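Local coordinates for protein serine hydrolase CCSP0084 (Cycloclasticus sp. P1, PDB 4I3F) that probably hydrolyses carbon-carbon and ester bonds, as a meta-cleavage product hydrolase and esterase of the alpha/beta hydrolase fold from a bacterium that degrades polyaromatic hydrocarbons, at residues M126-N136 with A228-I239; P139-P150 with S240-A248. One frame throughout, in Å; residues are numbered along the deposited sequence. Where two conformers were deposited one is given.

Interaction 1 (M126-N136 with A228-I239); sequences MGGGVTLHLLN and AFVLSDDELNNI
Helix 126-136 is covered along one flank by the connection from the end of helix 222-229 through helix 233-237, a largely apolar, buried contact in an alpha/beta hydrolase fold. Phe229 settles against the first turns of the helix: its CD2 lies 3.8 Å from Gly129 CA, whose missing side chain leaves the ring room to lie against the helix backbone, and its CZ meets Met126 CG. One turn on, His133 does two jobs. Its NE2 donates to Phe229 O at 2.9 Å (155° at the hydrogen), arriving well above the carbonyl plane, while Leu231 makes a CH-pi contact over one face of the imidazole, CD2 3.4 Å from His133 CE1 and CG offset toward the rim. The other branch of Leu231, CD1, packs on Leu132 CB. Ile239 then closes the far end, its CD1 3.8 Å from Leu132 CD2 and its CG2 against Leu135 CD1. Asn136 swings its amide out toward Glu235, the chi1 of -178° holding CG opposite the backbone N, but the ND2 to OE2 bond is weak at 3.4 Å; the firmer grip on that carboxylate comes from Ser232 N, which donates to Glu235 OE1 within a capping box. The helix probably begins at the nucleophile elbow, since Gly127 fits the GxSxG pattern. Between them, Phe229 O and Leu231 fix the rotation of the His133 ring, leaving the Asn136-Glu235 pairing to the partly exposed end.

Interaction 2 (P139-P150 with S240-A248); sequences PERFKKAVLMGP and SHQMLVTHA. With NA (sodium ion), chain D.
Strands 142-148 and 243-248 run parallel, their axes 4.6 Å apart at closest approach and 13° from alignment, as neighbours in the central sheet of the alpha/beta hydrolase fold. Backbone bonds alternate between them in the usual parallel manner, from Ala145 N to Gln242 O through to Gly149 N to Thr246 O. On the face carrying Ala145, Leu147, Met243 and Val245, Leu147 CD1 sits 3.9 Å from Met243 SD and also touches Val245 CG2. The opposite face has Val146 beside Leu244, pointing the same way. Helix 126-137 covers Leu147 and Met243, and helix 257-265 covers Val245, while Val146 packs under helix 286-298 on the other side.

Ahead of the strands, His241 bridges to the turn at Pro139. Its NE2 donates to Pro139 O at 2.8 Å, nearly straight at 165°, in the ring plane and on a lone pair of the carbonyl. The same oxygen also accepts from Phe142 N, while Pro139 CB packs 3.6 Å from His241 CE1. A leucine in place of His241 would probably leave Pro139 O without its side-chain donor and the short helical turn less firmly tied to the incoming strand. Next to that turn, Glu140 OE2 binds the sodium ion at 2.4 Å, with His138 and two waters as further ligands. Arg141 donates to one of these waters.

Toward the carboxyl ends, Leu147 O takes two protons. Thr246 N comes in tilted from the carbonyl plane, whereas OG1, placed between backbone N and carbonyl carbon (chi1 66°), lies in that plane on a lone pair, 2.8 Å from Leu147 O.

Overall arrangement
Interaction 1 and interaction 2 interleave along the chain: helix 126-137 leads into strand 142-148, and helix 233-237 into strand 243-248, so both contacts join the same two chain regions. Both are largely buried, but the first lies in the helical layer and the second within the sheet beneath it. Leu135 is one of the residues where they meet, its CD1 3.5 Å from Met243 CE and its CD2 against Phe142 CB. Chemistry follows position: interaction 1 relies on side chains, with a single strong cross-segment hydrogen bond, whereas interaction 2 is carried mainly by repeated backbone bonds, with His241 and Thr246 adding side-chain donors. Only interaction 2 includes a metal ligand, at its more exposed start.

Interaction 1 (M126-N136 with A228-I239)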
# COMPACT_ATOMS: atom_id res chain seq x y z
N MET A 126 1.51 -4.27 -1.10
CA MET A 126 1.76 -4.03 -2.52
C MET A 126 2.25 -2.61 -2.74
O MET A 126 3.21 -2.39 -3.47
CB MET A 126 0.50 -4.28 -3.34
CG MET A 126 0.66 -4.00 -4.83
SD MET A 126 0.36 -2.28 -5.29
CE MET A 126 -1.34 -2.06 -4.77
N GLY A 127 1.60 -1.64 -2.09
CA GLY A 127 2.01 -0.25 -2.18
C GLY A 127 3.40 0.00 -1.60
O GLY A 127 4.12 0.91 -2.05
N GLY A 128 3.79 -0.78 -0.60
CA GLY A 128 5.14 -0.73 -0.06
C GLY A 128 6.14 -1.29 -1.06
O GLY A 128 7.27 -0.81 -1.16
N GLY A 129 5.73 -2.33 -1.79
CA GLY A 129 6.56 -2.86 -2.86
C GLY A 129 6.78 -1.82 -3.95
O GLY A 129 7.91 -1.61 -4.41
N VAL A 130 5.69 -1.17 -4.37
CA VAL A 130 5.78 -0.10 -5.35
C VAL A 130 6.70 1.00 -4.83
O VAL A 130 7.51 1.56 -5.59
CB VAL A 130 4.38 0.47 -5.71
CG1 VAL A 130 4.51 1.65 -6.66
CG2 VAL A 130 3.52 -0.62 -6.36
N THR A 131 6.59 1.31 -3.53
CA THR A 131 7.47 2.30 -2.91
C THR A 131 8.93 1.91 -3.07
O THR A 131 9.76 2.74 -3.45
CB THR A 131 7.15 2.49 -1.42
OG1 THR A 131 5.82 3.01 -1.28
CG2 THR A 131 8.13 3.46 -0.78
N LEU A 132 9.26 0.65 -2.78
CA LEU A 132 10.64 0.20 -2.90
C LEU A 132 11.16 0.35 -4.33
O LEU A 132 12.30 0.79 -4.55
CB LEU A 132 10.78 -1.24 -2.43
CG LEU A 132 10.76 -1.39 -0.90
CD1 LEU A 132 10.68 -2.87 -0.54
CD2 LEU A 132 12.02 -0.80 -0.31
N HIS A 133 10.34 -0.03 -5.31
CA HIS A 133 10.74 0.14 -6.70
C HIS A 133 10.83 1.60 -7.12
O HIS A 133 11.68 1.95 -7.93
CB HIS A 133 9.82 -0.67 -7.62
CG HIS A 133 10.03 -2.14 -7.50
ND1 HIS A 133 10.83 -2.85 -8.37
CD2 HIS A 133 9.59 -3.03 -6.57
CE1 HIS A 133 10.84 -4.12 -8.00
NE2 HIS A 133 10.11 -4.25 -6.92
N LEU A 134 9.99 2.46 -6.54
CA LEU A 134 10.09 3.90 -6.80
C LEU A 134 11.41 4.47 -6.28
O LEU A 134 12.06 5.26 -6.96
CB LEU A 134 8.91 4.64 -6.18
CG LEU A 134 7.65 4.69 -7.05
CD1 LEU A 134 6.43 5.06 -6.19
CD2 LEU A 134 7.82 5.69 -8.19
N LEU A 135 11.82 4.06 -5.07
CA LEU A 135 13.07 4.55 -4.51
C LEU A 135 14.26 4.06 -5.32
O LEU A 135 15.27 4.75 -5.45
CB LEU A 135 13.22 4.10 -3.04
CG LEU A 135 12.10 4.51 -2.09
CD1 LEU A 135 12.36 3.95 -0.70
CD2 LEU A 135 11.95 6.01 -2.03
N ASN A 136 14.14 2.86 -5.87
CA ASN A 136 15.21 2.28 -6.67
C ASN A 136 15.32 2.96 -8.02
O ASN A 136 16.43 3.26 -8.48
CB ASN A 136 14.96 0.78 -6.88
CG ASN A 136 16.07 0.11 -7.67
OD1 ASN A 136 17.26 0.27 -7.37
ND2 ASN A 136 15.68 -0.64 -8.70
N ALA A 228 8.15 -11.30 -8.14
CA ALA A 228 8.19 -10.10 -8.98
C ALA A 228 8.52 -8.81 -8.23
O ALA A 228 9.08 -7.88 -8.82
CB ALA A 228 6.88 -9.95 -9.74
N PHE A 229 8.17 -8.74 -6.95
CA PHE A 229 8.43 -7.54 -6.14
C PHE A 229 9.84 -7.49 -5.54
O PHE A 229 10.27 -6.44 -5.06
CB PHE A 229 7.42 -7.45 -5.00
CG PHE A 229 6.10 -6.86 -5.39
CD1 PHE A 229 5.00 -7.67 -5.59
CD2 PHE A 229 5.95 -5.48 -5.54
CE1 PHE A 229 3.78 -7.14 -5.94
CE2 PHE A 229 4.73 -4.93 -5.90
CZ PHE A 229 3.64 -5.77 -6.09
N VAL A 230 10.55 -8.61 -5.56
CA VAL A 230 11.81 -8.72 -4.84
C VAL A 230 12.94 -7.98 -5.54
O VAL A 230 13.24 -8.25 -6.69
CB VAL A 230 12.22 -10.19 -4.63
CG1 VAL A 230 13.58 -10.29 -3.94
CG2 VAL A 230 11.17 -10.92 -3.80
N LEU A 231 13.55 -7.03 -4.84
CA LEU A 231 14.72 -6.34 -5.38
C LEU A 231 15.96 -7.11 -4.96
O LEU A 231 15.93 -7.80 -3.94
CB LEU A 231 14.80 -4.91 -4.87
CG LEU A 231 13.76 -3.94 -5.42
CD1 LEU A 231 13.75 -2.65 -4.61
CD2 LEU A 231 14.01 -3.65 -6.89
N SER A 232 17.02 -6.98 -5.75
CA SER A 232 18.30 -7.64 -5.46
C SER A 232 18.97 -6.99 -4.26
O SER A 232 18.59 -5.89 -3.86
CB SER A 232 19.22 -7.57 -6.67
OG SER A 232 19.69 -6.25 -6.88
N ASP A 233 19.96 -7.66 -3.68
CA ASP A 233 20.64 -7.08 -2.53
C ASP A 233 21.31 -5.76 -2.91
O ASP A 233 21.25 -4.79 -2.14
CB ASP A 233 21.67 -8.05 -1.94
CG ASP A 233 21.03 -9.24 -1.26
OD1 ASP A 233 19.80 -9.24 -1.08
OD2 ASP A 233 21.77 -10.18 -0.90
N ASP A 234 21.93 -5.72 -4.09
CA ASP A 234 22.59 -4.50 -4.55
C ASP A 234 21.60 -3.35 -4.65
O ASP A 234 21.89 -2.24 -4.20
CB ASP A 234 23.31 -4.73 -5.89
CG ASP A 234 24.60 -5.51 -5.74
OD1 ASP A 234 25.11 -5.62 -4.60
OD2 ASP A 234 25.12 -6.01 -6.76
N GLU A 235 20.43 -3.62 -5.24
CA GLU A 235 19.37 -2.61 -5.35
C GLU A 235 18.95 -2.10 -3.97
O GLU A 235 18.85 -0.89 -3.74
CB GLU A 235 18.17 -3.17 -6.10
CG GLU A 235 18.41 -3.29 -7.60
CD GLU A 235 17.30 -4.02 -8.33
OE1 GLU A 235 16.73 -4.97 -7.77
OE2 GLU A 235 17.00 -3.63 -9.48
N LEU A 236 18.69 -3.02 -3.05
CA LEU A 236 18.29 -2.65 -1.70
C LEU A 236 19.40 -1.90 -0.98
O LEU A 236 19.12 -0.92 -0.28
CB LEU A 236 17.88 -3.89 -0.90
CG LEU A 236 16.59 -4.57 -1.34
CD1 LEU A 236 16.45 -5.94 -0.66
CD2 LEU A 236 15.40 -3.69 -1.01
N ASN A 237 20.65 -2.35 -1.13
CA ASN A 237 21.79 -1.71 -0.48
C ASN A 237 21.94 -0.27 -0.94
O ASN A 237 22.48 0.58 -0.22
CB ASN A 237 23.11 -2.42 -0.81
CG ASN A 237 23.24 -3.81 -0.18
OD1 ASN A 237 24.12 -4.57 -0.59
ND2 ASN A 237 22.39 -4.14 0.78
N ASN A 238 21.48 0.00 -2.17
CA ASN A 238 21.65 1.32 -2.77
C ASN A 238 20.42 2.22 -2.66
O ASN A 238 20.40 3.32 -3.20
CB ASN A 238 22.14 1.19 -4.21
CG ASN A 238 23.62 0.84 -4.28
OD1 ASN A 238 24.47 1.72 -4.13
ND2 ASN A 238 23.93 -0.44 -4.47
N ILE A 239 19.40 1.75 -1.94
CA ILE A 239 18.31 2.63 -1.56
C ILE A 239 18.82 3.42 -0.35
O ILE A 239 18.98 2.86 0.73
CB ILE A 239 17.03 1.85 -1.20
CG1 ILE A 239 16.44 1.19 -2.45
CG2 ILE A 239 16.01 2.76 -0.52
CD1 ILE A 239 15.21 0.32 -2.15
O HOH W 1 17.94 4.23 -4.90
O HOH W 2 18.64 1.23 -5.34

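Interaction 2 (P139-P150 with S240-A248)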
# COMPACT_ATOMS: atom_id res chain seq x y z
N PRO A 139 15.06 7.69 -7.38
CA PRO A 139 15.39 8.07 -6.00
C PRO A 139 15.29 9.58 -5.74
O PRO A 139 15.00 9.98 -4.61
CB PRO A 139 16.84 7.60 -5.83
CG PRO A 139 17.38 7.50 -7.23
CD PRO A 139 16.21 7.07 -8.06
N GLU A 140 15.52 10.40 -6.77
CA GLU A 140 15.55 11.85 -6.60
C GLU A 140 14.16 12.45 -6.32
O GLU A 140 14.06 13.62 -5.95
CB GLU A 140 16.16 12.52 -7.83
CG GLU A 140 15.30 12.45 -9.12
CD GLU A 140 15.19 11.04 -9.74
OE1 GLU A 140 15.91 10.12 -9.32
OE2 GLU A 140 14.37 10.88 -10.66
N ARG A 141 13.11 11.66 -6.49
CA ARG A 141 11.76 12.18 -6.33
C ARG A 141 11.23 11.95 -4.93
O ARG A 141 10.09 12.32 -4.62
CB ARG A 141 10.79 11.53 -7.32
CG ARG A 141 11.15 11.72 -8.80
CD ARG A 141 11.34 13.19 -9.16
NE ARG A 141 10.09 13.95 -9.10
CZ ARG A 141 9.20 14.02 -10.09
NH1 ARG A 141 9.39 13.34 -11.21
NH2 ARG A 141 8.09 14.74 -9.95
N PHE A 142 12.04 11.34 -4.06
CA PHE A 142 11.55 10.94 -2.74
C PHE A 142 12.46 11.35 -1.60
O PHE A 142 13.69 11.43 -1.76
CB PHE A 142 11.26 9.43 -2.71
CG PHE A 142 10.25 9.02 -3.74
CD1 PHE A 142 10.66 8.55 -4.99
CD2 PHE A 142 8.90 9.20 -3.49
CE1 PHE A 142 9.72 8.23 -5.96
CE2 PHE A 142 7.96 8.87 -4.45
CZ PHE A 142 8.38 8.39 -5.69
N LYS A 143 11.84 11.65 -0.46
CA LYS A 143 12.53 12.12 0.73
C LYS A 143 12.59 10.97 1.73
O LYS A 143 13.45 10.10 1.61
CB LYS A 143 11.81 13.35 1.30
CG LYS A 143 11.98 14.63 0.46
CD LYS A 143 10.79 15.58 0.58
CE LYS A 143 10.65 16.19 1.97
NZ LYS A 143 11.81 17.07 2.30
N LYS A 144 11.68 10.95 2.69
CA LYS A 144 11.61 9.82 3.62
C LYS A 144 10.53 8.83 3.24
O LYS A 144 9.53 9.21 2.62
CB LYS A 144 11.32 10.30 5.05
CG LYS A 144 12.47 11.00 5.74
CD LYS A 144 12.00 11.42 7.13
CE LYS A 144 13.09 11.31 8.17
NZ LYS A 144 13.94 12.53 8.25
N ALA A 145 10.72 7.58 3.64
CA ALA A 145 9.77 6.51 3.33
C ALA A 145 9.33 5.75 4.57
O ALA A 145 10.16 5.43 5.44
CB ALA A 145 10.35 5.55 2.29
N VAL A 146 8.04 5.45 4.65
CA VAL A 146 7.51 4.54 5.65
C VAL A 146 6.88 3.35 4.94
O VAL A 146 6.03 3.53 4.07
CB VAL A 146 6.44 5.22 6.52
CG1 VAL A 146 5.73 4.18 7.41
CG2 VAL A 146 7.08 6.30 7.39
N LEU A 147 7.31 2.14 5.30
CA LEU A 147 6.68 0.93 4.78
C LEU A 147 5.83 0.31 5.88
O LEU A 147 6.14 0.45 7.07
CB LEU A 147 7.72 -0.07 4.29
CG LEU A 147 8.75 0.45 3.28
CD1 LEU A 147 9.72 -0.67 2.86
CD2 LEU A 147 8.07 1.10 2.07
N MET A 148 4.75 -0.37 5.48
CA MET A 148 3.87 -1.04 6.42
C MET A 148 3.55 -2.41 5.85
O MET A 148 2.81 -2.52 4.87
CB MET A 148 2.57 -0.25 6.61
CG MET A 148 1.79 -0.66 7.84
SD MET A 148 0.04 -0.17 7.73
CE MET A 148 -0.57 -1.35 6.54
N GLY A 149 4.14 -3.44 6.44
CA GLY A 149 3.97 -4.80 5.96
C GLY A 149 4.23 -4.93 4.48
O GLY A 149 3.39 -5.46 3.75
N PRO A 150 5.39 -4.46 4.01
CA PRO A 150 5.64 -4.38 2.58
C PRO A 150 5.97 -5.72 1.92
O PRO A 150 6.58 -6.59 2.55
CB PRO A 150 6.86 -3.46 2.50
CG PRO A 150 7.63 -3.79 3.74
CD PRO A 150 6.56 -4.03 4.80
N SER A 240 19.08 4.71 -0.54
CA SER A 240 19.73 5.53 0.49
C SER A 240 18.77 6.34 1.36
O SER A 240 19.19 6.98 2.32
CB SER A 240 20.76 6.46 -0.14
OG SER A 240 21.72 5.74 -0.87
N HIS A 241 17.48 6.31 1.03
CA HIS A 241 16.50 7.11 1.74
C HIS A 241 16.37 6.75 3.22
O HIS A 241 16.45 5.58 3.58
CB HIS A 241 15.14 6.96 1.06
CG HIS A 241 15.16 7.30 -0.39
ND1 HIS A 241 15.61 6.42 -1.35
CD2 HIS A 241 14.79 8.43 -1.05
CE1 HIS A 241 15.53 7.00 -2.54
NE2 HIS A 241 15.03 8.21 -2.39
N GLN A 242 16.19 7.77 4.06
CA GLN A 242 15.82 7.52 5.45
C GLN A 242 14.47 6.83 5.46
O GLN A 242 13.51 7.29 4.82
CB GLN A 242 15.75 8.83 6.24
CG GLN A 242 17.04 9.66 6.20
CD GLN A 242 18.18 8.99 6.92
OE1 GLN A 242 17.98 8.31 7.93
NE2 GLN A 242 19.40 9.17 6.42
N MET A 243 14.38 5.71 6.18
CA MET A 243 13.21 4.86 6.07
C MET A 243 12.77 4.32 7.42
O MET A 243 13.60 4.10 8.31
CB MET A 243 13.51 3.68 5.12
CG MET A 243 12.34 2.75 4.85
SD MET A 243 12.87 1.37 3.82
CE MET A 243 13.11 2.15 2.23
N LEU A 244 11.46 4.14 7.57
CA LEU A 244 10.90 3.42 8.70
C LEU A 244 10.07 2.25 8.17
O LEU A 244 9.10 2.45 7.43
CB LEU A 244 10.02 4.33 9.56
CG LEU A 244 9.30 3.64 10.73
CD1 LEU A 244 10.27 3.01 11.71
CD2 LEU A 244 8.39 4.64 11.43
N VAL A 245 10.48 1.03 8.52
CA VAL A 245 9.70 -0.15 8.15
C VAL A 245 8.87 -0.55 9.35
O VAL A 245 9.41 -0.83 10.42
CB VAL A 245 10.63 -1.31 7.76
CG1 VAL A 245 9.81 -2.57 7.44
CG2 VAL A 245 11.53 -0.91 6.58
N THR A 246 7.55 -0.57 9.19
CA THR A 246 6.66 -1.00 10.26
C THR A 246 6.03 -2.33 9.87
O THR A 246 5.81 -2.59 8.69
CB THR A 246 5.56 0.02 10.58
OG1 THR A 246 4.67 0.16 9.47
CG2 THR A 246 6.19 1.38 10.90
N HIS A 247 5.76 -3.17 10.86
CA HIS A 247 5.20 -4.48 10.56
C HIS A 247 4.44 -5.00 11.75
O HIS A 247 4.80 -4.74 12.91
CB HIS A 247 6.32 -5.47 10.22
CG HIS A 247 5.92 -6.52 9.23
ND1 HIS A 247 6.31 -6.47 7.91
CD2 HIS A 247 5.19 -7.65 9.36
CE1 HIS A 247 5.82 -7.51 7.26
NE2 HIS A 247 5.14 -8.25 8.13
N ALA A 248 3.38 -5.76 11.48
CA ALA A 248 2.63 -6.40 12.55
C ALA A 248 3.27 -7.73 12.89
O ALA A 248 3.54 -8.54 12.00
CB ALA A 248 1.22 -6.62 12.12
NA NA D . 13.63 9.55 -12.45
O HOH W 3 11.52 11.46 -12.26
O HOH W 4 15.78 10.35 2.80
O HOH W 5 13.91 9.84 -15.16